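PDB 4MFI: Sn-glycerol-3-phosphate ABC transporter substrate-binding protein UspB from Mycobacterium tuberculosis, which probably captures glycerophosphocholine outside the cell membrane and delivers it to an ABC importer. Local coordinates for residues 122-127 with 319-324; 150-155 with 346-351; 334-339 with 350-355; 393-398 with 414-419. All coordinates share one frame; numbering follows the deposited sequence.

Interaction 1: 122-127 with 319-324; sequences GQVGVD and RKVNAL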
loop_
_atom_site.group_PDB
_atom_site.type_symbol
_atom_site.label_atom_id
_atom_site.label_comp_id
_atom_site.label_asym_id
_atom_site.label_seq_id
_atom_site.Cartn_x
_atom_site.Cartn_y
_atom_site.Cartn_z
ATOM N N GLY A 122 -24.066 1.206 8.354
ATOM C CA GLY A 122 -25.037 0.673 9.288
ATOM C C GLY A 122 -26.421 0.531 8.687
ATOM O O GLY A 122 -27.201 -0.308 9.121
ATOM N N GLN A 123 -26.727 1.355 7.690
ATOM C CA GLN A 123 -28.031 1.324 7.037
ATOM C C GLN A 123 -28.131 0.121 6.103
ATOM O O GLN A 123 -29.151 -0.576 6.068
ATOM C CB GLN A 123 -28.252 2.625 6.255
ATOM C CG GLN A 123 -29.515 2.658 5.406
ATOM C CD GLN A 123 -29.674 3.968 4.649
ATOM O OE1 GLN A 123 -29.085 4.988 5.014
ATOM N NE2 GLN A 123 -30.473 3.943 3.588
ATOM N N VAL A 124 -27.052 -0.123 5.366
ATOM C CA VAL A 124 -26.990 -1.184 4.368
ATOM C C VAL A 124 -26.606 -2.517 5.029
ATOM O O VAL A 124 -26.835 -3.594 4.472
ATOM C CB VAL A 124 -26.008 -0.772 3.223
ATOM C CG1 VAL A 124 -25.748 -1.911 2.244
ATOM C CG2 VAL A 124 -26.563 0.440 2.475
ATOM N N GLY A 125 -26.043 -2.446 6.233
ATOM C CA GLY A 125 -25.660 -3.646 6.961
ATOM C C GLY A 125 -24.328 -4.230 6.519
ATOM O O GLY A 125 -24.174 -5.452 6.424
ATOM N N VAL A 126 -23.361 -3.363 6.233
ATOM C CA VAL A 126 -22.029 -3.821 5.863
ATOM C C VAL A 126 -21.339 -4.437 7.081
ATOM O O VAL A 126 -21.323 -3.840 8.165
ATOM C CB VAL A 126 -21.183 -2.660 5.304
ATOM C CG1 VAL A 126 -19.777 -3.139 4.951
ATOM C CG2 VAL A 126 -21.871 -2.046 4.086
ATOM N N ASP A 127 -20.778 -5.631 6.909
ATOM C CA ASP A 127 -20.101 -6.325 8.001
ATOM C C ASP A 127 -18.684 -5.763 8.162
ATOM O O ASP A 127 -17.699 -6.385 7.765
ATOM C CB ASP A 127 -20.071 -7.831 7.731
ATOM C CG ASP A 127 -19.585 -8.635 8.924
ATOM O OD1 ASP A 127 -19.391 -8.046 10.011
ATOM O OD2 ASP A 127 -19.408 -9.863 8.776
ATOM N N ARG A 319 -28.641 7.557 -4.802
ATOM C CA ARG A 319 -27.454 7.122 -5.529
ATOM C C ARG A 319 -26.320 6.716 -4.591
ATOM O O ARG A 319 -25.560 5.805 -4.908
ATOM C CB ARG A 319 -26.989 8.178 -6.538
ATOM C CG ARG A 319 -27.992 8.414 -7.663
ATOM C CD ARG A 319 -27.392 9.173 -8.841
ATOM N NE ARG A 319 -26.453 8.352 -9.602
ATOM C CZ ARG A 319 -26.804 7.549 -10.604
ATOM N NH1 ARG A 319 -28.081 7.454 -10.976
ATOM N NH2 ARG A 319 -25.883 6.838 -11.238
ATOM N N LYS A 320 -26.213 7.368 -3.434
ATOM C CA LYS A 320 -25.191 6.981 -2.458
ATOM C C LYS A 320 -25.436 5.573 -1.922
ATOM O O LYS A 320 -24.501 4.776 -1.787
ATOM C CB LYS A 320 -25.118 7.977 -1.295
ATOM C CG LYS A 320 -24.541 9.317 -1.678
ATOM C CD LYS A 320 -24.407 10.225 -0.473
ATOM C CE LYS A 320 -23.918 11.589 -0.911
ATOM N NZ LYS A 320 -23.868 12.561 0.210
ATOM N N VAL A 321 -26.694 5.273 -1.608
ATOM C CA VAL A 321 -27.053 3.944 -1.142
ATOM C C VAL A 321 -26.689 2.899 -2.197
ATOM O O VAL A 321 -26.078 1.882 -1.876
ATOM C CB VAL A 321 -28.546 3.869 -0.788
ATOM C CG1 VAL A 321 -28.974 2.431 -0.537
ATOM C CG2 VAL A 321 -28.821 4.726 0.435
ATOM N N ASN A 322 -27.041 3.152 -3.454
ATOM C CA ASN A 322 -26.733 2.188 -4.512
ATOM C C ASN A 322 -25.234 2.015 -4.717
ATOM O O ASN A 322 -24.748 0.904 -4.952
ATOM C CB ASN A 322 -27.412 2.576 -5.825
ATOM C CG ASN A 322 -28.917 2.464 -5.751
ATOM O OD1 ASN A 322 -29.453 1.698 -4.948
ATOM N ND2 ASN A 322 -29.611 3.224 -6.593
ATOM N N ALA A 323 -24.505 3.119 -4.621
ATOM C CA ALA A 323 -23.056 3.084 -4.742
ATOM C C ALA A 323 -22.436 2.208 -3.649
ATOM O O ALA A 323 -21.528 1.411 -3.921
ATOM C CB ALA A 323 -22.488 4.494 -4.704
ATOM N N LEU A 324 -22.933 2.336 -2.419
ATOM C CA LEU A 324 -22.409 1.516 -1.331
ATOM C C LEU A 324 -22.786 0.044 -1.485
ATOM O O LEU A 324 -21.985 -0.837 -1.165
ATOM C CB LEU A 324 -22.835 2.040 0.046
ATOM C CG LEU A 324 -22.242 1.202 1.188
ATOM C CD1 LEU A 324 -20.711 1.276 1.176
ATOM C CD2 LEU A 324 -22.784 1.590 2.541
#

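Interaction 2: 150-155 with 346-351; sequences YARSTP and LPVRKS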
loop_
_atom_site.group_PDB
_atom_site.type_symbol
_atom_site.label_atom_id
_atom_site.label_comp_id
_atom_site.label_asym_id
_atom_site.label_seq_id
_atom_site.Cartn_x
_atom_site.Cartn_y
_atom_site.Cartn_z
ATOM N N TYR A 150 -9.962 -2.000 -1.548
ATOM C CA TYR A 150 -10.318 -2.685 -2.790
ATOM C C TYR A 150 -9.115 -3.395 -3.414
ATOM O O TYR A 150 -9.118 -4.617 -3.563
ATOM C CB TYR A 150 -10.902 -1.668 -3.764
ATOM C CG TYR A 150 -11.271 -2.177 -5.143
ATOM C CD1 TYR A 150 -12.370 -3.015 -5.334
ATOM C CD2 TYR A 150 -10.555 -1.771 -6.264
ATOM C CE1 TYR A 150 -12.728 -3.449 -6.604
ATOM C CE2 TYR A 150 -10.905 -2.199 -7.539
ATOM C CZ TYR A 150 -11.989 -3.038 -7.703
ATOM O OH TYR A 150 -12.344 -3.452 -8.969
ATOM N N ALA A 151 -8.087 -2.628 -3.773
ATOM C CA ALA A 151 -6.881 -3.177 -4.398
ATOM C C ALA A 151 -5.701 -2.872 -3.485
ATOM O O ALA A 151 -5.055 -1.829 -3.615
ATOM C CB ALA A 151 -6.666 -2.558 -5.774
ATOM N N ARG A 152 -5.447 -3.770 -2.538
ATOM C CA ARG A 152 -4.515 -3.496 -1.448
ATOM C C ARG A 152 -3.285 -4.394 -1.496
ATOM O O ARG A 152 -3.358 -5.543 -1.921
ATOM C CB ARG A 152 -5.223 -3.632 -0.092
ATOM C CG ARG A 152 -6.552 -2.842 0.013
ATOM C CD ARG A 152 -6.419 -1.341 -0.347
ATOM N NE ARG A 152 -5.250 -0.800 0.328
ATOM C CZ ARG A 152 -5.234 -0.334 1.573
ATOM N NH1 ARG A 152 -6.361 -0.196 2.271
ATOM N NH2 ARG A 152 -4.078 0.034 2.102
ATOM N N SER A 153 -2.160 -3.846 -1.044
ATOM C CA SER A 153 -0.875 -4.527 -1.062
ATOM C C SER A 153 -0.142 -4.212 0.231
ATOM O O SER A 153 -0.572 -3.348 1.000
ATOM C CB SER A 153 -0.048 -3.982 -2.214
ATOM O OG SER A 153 0.118 -2.585 -2.033
ATOM N N THR A 154 0.961 -4.915 0.473
ATOM C CA THR A 154 1.901 -4.547 1.528
ATOM C C THR A 154 3.309 -4.792 1.010
ATOM O O THR A 154 3.494 -5.457 -0.012
ATOM C CB THR A 154 1.747 -5.404 2.811
ATOM O OG1 THR A 154 2.284 -6.709 2.574
ATOM C CG2 THR A 154 0.300 -5.499 3.268
ATOM N N PRO A 155 4.317 -4.270 1.716
ATOM C CA PRO A 155 5.668 -4.734 1.400
ATOM C C PRO A 155 5.861 -6.195 1.818
ATOM O O PRO A 155 5.134 -6.724 2.670
ATOM C CB PRO A 155 6.553 -3.813 2.248
ATOM C CG PRO A 155 5.719 -2.575 2.442
ATOM C CD PRO A 155 4.336 -3.122 2.638
ATOM N N LEU A 346 -4.435 -8.273 -2.312
ATOM C CA LEU A 346 -4.715 -9.102 -1.146
ATOM C C LEU A 346 -6.204 -9.084 -0.799
ATOM O O LEU A 346 -6.858 -8.051 -0.930
ATOM C CB LEU A 346 -3.884 -8.608 0.041
ATOM C CG LEU A 346 -2.376 -8.563 -0.229
ATOM C CD1 LEU A 346 -1.609 -7.984 0.950
ATOM C CD2 LEU A 346 -1.862 -9.951 -0.585
ATOM N N PRO A 347 -6.752 -10.227 -0.350
ATOM C CA PRO A 347 -8.162 -10.233 0.064
ATOM C C PRO A 347 -8.386 -9.249 1.210
ATOM O O PRO A 347 -7.586 -9.219 2.153
ATOM C CB PRO A 347 -8.391 -11.679 0.535
ATOM C CG PRO A 347 -7.289 -12.480 -0.105
ATOM C CD PRO A 347 -6.120 -11.547 -0.206
ATOM N N VAL A 348 -9.453 -8.453 1.135
ATOM C CA VAL A 348 -9.652 -7.387 2.113
ATOM C C VAL A 348 -10.570 -7.793 3.266
ATOM O O VAL A 348 -10.805 -6.998 4.180
ATOM C CB VAL A 348 -10.172 -6.091 1.448
ATOM C CG1 VAL A 348 -9.272 -5.696 0.274
ATOM C CG2 VAL A 348 -11.621 -6.250 0.978
ATOM N N ARG A 349 -11.074 -9.029 3.221
ATOM C CA ARG A 349 -11.973 -9.545 4.248
ATOM C C ARG A 349 -11.302 -10.650 5.035
ATOM O O ARG A 349 -10.679 -11.542 4.444
ATOM C CB ARG A 349 -13.257 -10.102 3.614
ATOM C CG ARG A 349 -14.103 -9.060 2.888
ATOM C CD ARG A 349 -14.792 -8.118 3.866
ATOM N NE ARG A 349 -15.851 -8.826 4.569
ATOM C CZ ARG A 349 -17.146 -8.697 4.305
ATOM N NH1 ARG A 349 -17.564 -7.860 3.359
ATOM N NH2 ARG A 349 -18.023 -9.409 4.990
ATOM N N LYS A 350 -11.446 -10.607 6.358
ATOM C CA LYS A 350 -10.876 -11.637 7.224
ATOM C C LYS A 350 -11.389 -13.022 6.848
ATOM O O LYS A 350 -10.615 -13.977 6.753
ATOM C CB LYS A 350 -11.212 -11.347 8.689
ATOM C CG LYS A 350 -10.676 -10.016 9.193
ATOM C CD LYS A 350 -11.163 -9.763 10.612
ATOM C CE LYS A 350 -10.684 -8.419 11.131
ATOM N NZ LYS A 350 -11.378 -8.056 12.396
ATOM N N SER A 351 -12.693 -13.126 6.615
ATOM C CA SER A 351 -13.319 -14.416 6.344
ATOM C C SER A 351 -13.089 -14.932 4.929
ATOM O O SER A 351 -13.605 -15.996 4.573
ATOM C CB SER A 351 -14.824 -14.345 6.602
ATOM O OG SER A 351 -15.456 -13.535 5.630
HETATM O O HOH W 1 -7.040 -5.981 -2.488
#

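Interaction 3: 334-339 with 350-355; sequences TNTAYF and KSAVDD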
loop_
_atom_site.group_PDB
_atom_site.type_symbol
_atom_site.label_atom_id
_atom_site.label_comp_id
_atom_site.label_asym_id
_atom_site.label_seq_id
_atom_site.Cartn_x
_atom_site.Cartn_y
_atom_site.Cartn_z
ATOM N N THR A 334 -16.356 -13.627 -0.863
ATOM C CA THR A 334 -16.228 -14.354 -2.123
ATOM C C THR A 334 -15.550 -13.500 -3.192
ATOM O O THR A 334 -14.649 -13.950 -3.910
ATOM C CB THR A 334 -17.627 -14.752 -2.646
ATOM O OG1 THR A 334 -18.224 -15.689 -1.742
ATOM C CG2 THR A 334 -17.541 -15.378 -4.018
ATOM N N ASN A 335 -15.985 -12.254 -3.292
ATOM C CA ASN A 335 -15.558 -11.415 -4.397
ATOM C C ASN A 335 -14.164 -10.836 -4.223
ATOM O O ASN A 335 -13.423 -10.702 -5.197
ATOM C CB ASN A 335 -16.599 -10.332 -4.666
ATOM C CG ASN A 335 -17.870 -10.904 -5.235
ATOM O OD1 ASN A 335 -17.846 -11.949 -5.891
ATOM N ND2 ASN A 335 -18.991 -10.238 -4.988
ATOM N N THR A 336 -13.790 -10.498 -2.993
ATOM C CA THR A 336 -12.421 -10.046 -2.773
ATOM C C THR A 336 -11.434 -11.207 -2.956
ATOM O O THR A 336 -10.327 -11.012 -3.451
ATOM C CB THR A 336 -12.229 -9.338 -1.403
ATOM O OG1 THR A 336 -10.954 -8.682 -1.387
ATOM C CG2 THR A 336 -12.305 -10.323 -0.240
ATOM N N ALA A 337 -11.848 -12.416 -2.587
ATOM C CA ALA A 337 -11.027 -13.597 -2.838
ATOM C C ALA A 337 -10.801 -13.769 -4.336
ATOM O O ALA A 337 -9.668 -13.969 -4.783
ATOM C CB ALA A 337 -11.674 -14.842 -2.248
ATOM N N TYR A 338 -11.880 -13.675 -5.110
ATOM C CA TYR A 338 -11.787 -13.748 -6.566
ATOM C C TYR A 338 -10.870 -12.667 -7.141
ATOM O O TYR A 338 -9.985 -12.959 -7.960
ATOM C CB TYR A 338 -13.176 -13.661 -7.207
ATOM C CG TYR A 338 -13.129 -13.491 -8.706
ATOM C CD1 TYR A 338 -12.862 -14.570 -9.540
ATOM C CD2 TYR A 338 -13.332 -12.244 -9.288
ATOM C CE1 TYR A 338 -12.807 -14.410 -10.912
ATOM C CE2 TYR A 338 -13.282 -12.073 -10.652
ATOM C CZ TYR A 338 -13.017 -13.155 -11.461
ATOM O OH TYR A 338 -12.965 -12.979 -12.823
ATOM N N PHE A 339 -11.076 -11.423 -6.713
ATOM C CA PHE A 339 -10.261 -10.315 -7.194
ATOM C C PHE A 339 -8.782 -10.565 -6.898
ATOM O O PHE A 339 -7.919 -10.351 -7.760
ATOM C CB PHE A 339 -10.726 -9.003 -6.557
ATOM C CG PHE A 339 -10.121 -7.775 -7.181
ATOM C CD1 PHE A 339 -10.553 -7.324 -8.423
ATOM C CD2 PHE A 339 -9.149 -7.048 -6.509
ATOM C CE1 PHE A 339 -10.009 -6.183 -8.995
ATOM C CE2 PHE A 339 -8.597 -5.905 -7.076
ATOM C CZ PHE A 339 -9.031 -5.476 -8.325
ATOM N N LYS A 350 -11.446 -10.607 6.358
ATOM C CA LYS A 350 -10.876 -11.637 7.224
ATOM C C LYS A 350 -11.389 -13.022 6.848
ATOM O O LYS A 350 -10.615 -13.977 6.753
ATOM C CB LYS A 350 -11.212 -11.347 8.689
ATOM C CG LYS A 350 -10.676 -10.016 9.193
ATOM C CD LYS A 350 -11.163 -9.763 10.612
ATOM C CE LYS A 350 -10.684 -8.419 11.131
ATOM N NZ LYS A 350 -11.378 -8.056 12.396
ATOM N N SER A 351 -12.693 -13.126 6.615
ATOM C CA SER A 351 -13.319 -14.416 6.344
ATOM C C SER A 351 -13.089 -14.932 4.929
ATOM O O SER A 351 -13.605 -15.996 4.573
ATOM C CB SER A 351 -14.824 -14.345 6.602
ATOM O OG SER A 351 -15.456 -13.535 5.630
ATOM N N ALA A 352 -12.335 -14.201 4.110
ATOM C CA ALA A 352 -12.032 -14.714 2.779
ATOM C C ALA A 352 -11.158 -15.972 2.861
ATOM O O ALA A 352 -11.138 -16.775 1.927
ATOM C CB ALA A 352 -11.415 -13.636 1.883
ATOM N N VAL A 353 -10.472 -16.160 3.994
ATOM C CA VAL A 353 -9.679 -17.373 4.218
ATOM C C VAL A 353 -10.557 -18.619 4.269
ATOM O O VAL A 353 -10.070 -19.725 4.049
ATOM C CB VAL A 353 -8.813 -17.306 5.517
ATOM C CG1 VAL A 353 -8.002 -16.031 5.551
ATOM C CG2 VAL A 353 -9.676 -17.405 6.767
ATOM N N ASP A 354 -11.845 -18.439 4.559
ATOM C CA ASP A 354 -12.777 -19.563 4.659
ATOM C C ASP A 354 -13.485 -19.850 3.335
ATOM O O ASP A 354 -14.260 -20.803 3.232
ATOM C CB ASP A 354 -13.814 -19.313 5.761
ATOM C CG ASP A 354 -13.185 -19.173 7.135
ATOM O OD1 ASP A 354 -12.213 -19.903 7.422
ATOM O OD2 ASP A 354 -13.659 -18.326 7.925
ATOM N N ASP A 355 -13.223 -19.019 2.330
ATOM C CA ASP A 355 -13.751 -19.251 0.988
ATOM C C ASP A 355 -13.095 -20.492 0.389
ATOM O O ASP A 355 -11.880 -20.669 0.491
ATOM C CB ASP A 355 -13.507 -18.022 0.102
ATOM C CG ASP A 355 -13.956 -18.233 -1.337
ATOM O OD1 ASP A 355 -15.169 -18.121 -1.615
ATOM O OD2 ASP A 355 -13.089 -18.499 -2.194
HETATM O O HOH W 2 -14.053 -16.766 -4.693
#

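Interaction 4: 393-398 with 414-419; sequences RIISAG and TNIQKR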
loop_
_atom_site.group_PDB
_atom_site.type_symbol
_atom_site.label_atom_id
_atom_site.label_comp_id
_atom_site.label_asym_id
_atom_site.label_seq_id
_atom_site.Cartn_x
_atom_site.Cartn_y
_atom_site.Cartn_z
ATOM N N ARG A 393 6.663 11.816 -1.889
ATOM C CA ARG A 393 7.666 12.132 -2.897
ATOM C C ARG A 393 8.864 12.873 -2.299
ATOM O O ARG A 393 10.017 12.632 -2.676
ATOM C CB ARG A 393 7.038 12.959 -4.022
ATOM C CG ARG A 393 5.816 12.303 -4.695
ATOM C CD ARG A 393 6.137 10.970 -5.357
ATOM N NE ARG A 393 7.294 11.058 -6.249
ATOM C CZ ARG A 393 7.721 10.061 -7.019
ATOM N NH1 ARG A 393 7.077 8.899 -7.023
ATOM N NH2 ARG A 393 8.792 10.222 -7.787
ATOM N N ILE A 394 8.581 13.784 -1.377
ATOM C CA ILE A 394 9.632 14.571 -0.738
ATOM C C ILE A 394 10.481 13.695 0.194
ATOM O O ILE A 394 11.713 13.757 0.175
ATOM C CB ILE A 394 9.024 15.773 0.020
ATOM C CG1 ILE A 394 8.349 16.727 -0.975
ATOM C CG2 ILE A 394 10.076 16.488 0.856
ATOM C CD1 ILE A 394 7.495 17.803 -0.318
ATOM N N ILE A 395 9.833 12.858 1.001
ATOM C CA ILE A 395 10.580 11.920 1.838
ATOM C C ILE A 395 11.386 10.933 0.981
ATOM O O ILE A 395 12.557 10.658 1.270
ATOM C CB ILE A 395 9.649 11.183 2.821
ATOM C CG1 ILE A 395 9.061 12.189 3.823
ATOM C CG2 ILE A 395 10.397 10.075 3.550
ATOM C CD1 ILE A 395 7.898 11.649 4.661
ATOM N N SER A 396 10.776 10.413 -0.081
ATOM C CA SER A 396 11.489 9.504 -0.974
ATOM C C SER A 396 12.710 10.155 -1.596
ATOM O O SER A 396 13.754 9.510 -1.715
ATOM C CB SER A 396 10.587 8.978 -2.086
ATOM O OG SER A 396 9.705 7.990 -1.596
ATOM N N ALA A 397 12.585 11.413 -2.016
ATOM C CA ALA A 397 13.725 12.092 -2.620
ATOM C C ALA A 397 14.869 12.217 -1.623
ATOM O O ALA A 397 16.034 12.057 -1.982
ATOM C CB ALA A 397 13.318 13.464 -3.151
ATOM N N GLY A 398 14.537 12.479 -0.361
ATOM C CA GLY A 398 15.555 12.576 0.670
ATOM C C GLY A 398 16.242 11.247 0.930
ATOM O O GLY A 398 17.468 11.178 1.029
ATOM N N THR A 414 16.381 16.975 8.559
ATOM C CA THR A 414 16.068 18.298 9.092
ATOM C C THR A 414 15.512 19.223 8.011
ATOM O O THR A 414 14.505 19.905 8.234
ATOM C CB THR A 414 17.303 18.933 9.760
ATOM O OG1 THR A 414 17.743 18.090 10.836
ATOM C CG2 THR A 414 16.989 20.321 10.296
ATOM N N ASN A 415 16.158 19.241 6.846
ATOM C CA ASN A 415 15.690 20.041 5.708
ATOM C C ASN A 415 14.306 19.595 5.273
ATOM O O ASN A 415 13.419 20.412 5.026
ATOM C CB ASN A 415 16.666 19.956 4.512
ATOM C CG ASN A 415 16.069 20.514 3.192
ATOM O OD1 ASN A 415 16.106 21.723 2.948
ATOM N ND2 ASN A 415 15.542 19.626 2.335
ATOM N N ILE A 416 14.127 18.285 5.164
ATOM C CA ILE A 416 12.842 17.752 4.740
ATOM C C ILE A 416 11.753 18.098 5.741
ATOM O O ILE A 416 10.660 18.517 5.347
ATOM C CB ILE A 416 12.913 16.247 4.509
ATOM C CG1 ILE A 416 13.708 15.971 3.236
ATOM C CG2 ILE A 416 11.518 15.646 4.416
ATOM C CD1 ILE A 416 14.044 14.531 3.065
ATOM N N GLN A 417 12.044 17.953 7.035
ATOM C CA GLN A 417 11.032 18.272 8.042
ATOM C C GLN A 417 10.588 19.736 7.969
ATOM O O GLN A 417 9.401 20.031 8.099
ATOM C CB GLN A 417 11.488 17.905 9.462
ATOM C CG GLN A 417 10.412 18.205 10.504
ATOM C CD GLN A 417 10.544 17.395 11.781
ATOM O OE1 GLN A 417 10.903 16.224 11.756
ATOM N NE2 GLN A 417 10.207 18.010 12.905
ATOM N N LYS A 418 11.531 20.650 7.746
ATOM C CA LYS A 418 11.177 22.062 7.610
ATOM C C LYS A 418 10.263 22.295 6.407
ATOM O O LYS A 418 9.274 23.030 6.493
ATOM C CB LYS A 418 12.437 22.928 7.493
ATOM C CG LYS A 418 13.236 23.031 8.779
ATOM C CD LYS A 418 14.542 23.791 8.570
ATOM C CE LYS A 418 15.172 24.192 9.900
ATOM N NZ LYS A 418 15.316 23.055 10.846
ATOM N N ARG A 419 10.581 21.657 5.286
ATOM C CA ARG A 419 9.758 21.796 4.084
ATOM C C ARG A 419 8.370 21.201 4.272
ATOM O O ARG A 419 7.368 21.792 3.856
ATOM C CB ARG A 419 10.467 21.176 2.877
ATOM C CG ARG A 419 11.686 22.013 2.467
ATOM C CD ARG A 419 12.622 21.285 1.559
ATOM N NE ARG A 419 11.960 20.826 0.350
ATOM C CZ ARG A 419 12.237 19.670 -0.241
ATOM N NH1 ARG A 419 11.591 19.320 -1.337
ATOM N NH2 ARG A 419 13.155 18.859 0.279
HETATM O O HOH W 3 13.520 15.916 -0.456
#

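Interaction 1: 122-127 with 319-324
Val124 and Leu324 meet at the centre of this contact between the C-terminal end of helix 118-124 and one side of helix 317-330. Val124 CG2 lies 4.0 Å from Leu324 CD2, and the two side chains run alongside each other, pointing opposite ways. In Val124, CG1 stands anti to the backbone N (chi1 172°), which leaves CG2 beside that N and turned to the leucine. Val126 has the same rotamer, and its CG2 reaches the same methyl: Val126 CG2 and Leu324 CD2 are 4.1 Å apart. Leu324 CD2 is thus touched by two valines. Leu324 also rests on Leu120 and Phe121, neighbouring residues of helix 118-124.

Val321, one turn earlier on its helix, continues the row. Its CG1 is 4.3 Å from Val124 CG2, a looser approach. Its CG2 meets Gln123, whose chain is extended beyond CG and lies roughly perpendicular to the valine. Gln123 NE2 comes to 3.6 Å from Val321 CG2. This is van der Waals contact of an amide nitrogen with a methyl.

Gly125 leaves the helical conformation with positive phi (81°), at backbone angles that favour glycine. The turn lets the chain bring Val126 back to the leucine after the helix ends.

No hydrogen bond or salt bridge joins the two segments, which are 192 residues apart in sequence. The contact lies near the surface of the solute-binding protein fold, with Leu324 buried and Gln123 exposed at the margin. It therefore rests on van der Waals packing of valine and leucine methyls, from the helix end and just beyond it.

Interaction 2: 150-155 with 346-351
Arg152 and Leu346 make the direct polar link. Leu346 N donates to Arg152 O at 3.0 Å, with an N-H...O angle of 161°, and the donor lies in the carbonyl plane. A water among buried residues adds a second link. It donates to Tyr150 O and to Leu346 O, at 2.6 Å from the latter, and accepts from Arg152 N. Three backbone groups from both segments are thus satisfied by one molecule. The Arg152 chain bends at chi2 and chi3, and its guanidinium leads away to Asp138 and to Gly305 O. Thr154 OG1 bonds to Pro155 O at 2.9 Å, from above the carbonyl plane.

The strand 144-160 belongs to the mixed sheet and pairs with strand 307-310. Tyr150 and Ala151 both face Ala307, which makes a classic beta bulge, and the chain turns a corner at Ala151. The loop between helices 333-343 and 356-364 lies against this corner.

The rest is van der Waals contact. Leu346 CD1 lies 3.9 Å from Thr154 CG2, with the two side chains nearly perpendicular. Val348 CG1 is anti to its carbonyl carbon (chi1 -52°) and points at the strand, where it touches Arg152 CG at 4.0 Å and Tyr150 O at the same distance.

Interaction 3: 334-339 with 350-355
Ala337 and Ala352 bring the two backbones close, with CA atoms 5.8 Å apart. Residues 334-339 are a regular stretch of helix 333-343. Residues 350-354 form a 3-10 segment, in which Asp354 N bonds to Ser351 O and Asp355 N to Ala352 O. At the far end Thr334 and Asp355 are again near neighbours, their CA atoms 6.3 Å apart. No direct hydrogen bond crosses between the segments.

Small side chains permit the approach. Ala337 CB and Ala352 CB face each other at 4.3 Å. Thr336 CG2 also reaches Ala352 CB, at 4.0 Å. Thr336 OG1 is anti to its backbone N (chi1 -168°) and pairs with Val348 N, so the threonine offers its methyl to the alanine and its hydroxyl to the loop.

Asp355 leans over the helix. Its CG is anti to the backbone N (chi1 176°), which carries the carboxylate to Ala337 and Thr334. OD2 lies 3.9 Å from Ala337 CB. OD1 is 3.9 Å from Thr334 OG1, too far for a hydrogen bond. A water fills the polar link instead. It donates to Thr334 O at 3.0 Å and to Asp355 OD2 at 3.2 Å. OD2 also receives Ser357 OG and Glu358 N.

Glu358 N belongs to the first turn of helix 356-364. Asp355 is thus an N-cap residue, and the helix end would probably favour its negative charge. The whole is a connection between two helices, closed by the Asp355 N-cap, in which the 3-10 segment folds back on helix 333-343 before helix 356-364 begins.

Interaction 4: 393-398 with 414-419
Ile416 packs most closely against Gly398. Its CD1 sits 3.4 Å from Gly398 CA, where the glycine has no side chain to block it. The same CD1 touches Ile394 O at 3.8 Å. The torsions explain this reach: CG1 is anti to the carbonyl carbon (chi1 -72°) and chi2 is extended, so the ethyl arm runs across to the other helix. Its other branch, CG2, meets Ile394 CG2 at 3.9 Å and Ile395 CG1 at 4.3 Å.

The helices 391-405 and 409-427 form an antiparallel helical hairpin near the C-terminus. The axes of the two short segments are 10.2 Å apart at closest, with their directions 168° from parallel. Leu420 and Ile423 of the second helix extend the apolar seam beside Ile394, and Leu229 lies against Ile416.

Toward solvent the contact is looser. Arg419 is exposed and bends at chi3, which lays its guanidinium over Ile394. Ile394 CG2 lies against one face, 3.9 Å from Arg419 NH1. A water sits at the guanidinium edge, in its plane. It accepts from Arg419 NH2 at 3.1 Å and donates to Ile394 O, so the polar link there is indirect.

In the fold
Interactions 2 and 3 form one continuous region. They share Lys350 and Ser351, and their centres are 10 Å apart. Phe339 CE1 also packs on Tyr150 OH, at 3.6 Å. Interaction 1 touches interaction 2 where Asp127 CB meets Arg349 NH2 at 3.8 Å. Its nearest atoms to interaction 3 are about 6 Å away, and helices 317-330 and 333-343 follow each other in the chain. Interaction 4 stands apart: its centre is about 29 Å from that of interaction 2 and about 39 Å from that of interaction 3, across the chain's centre.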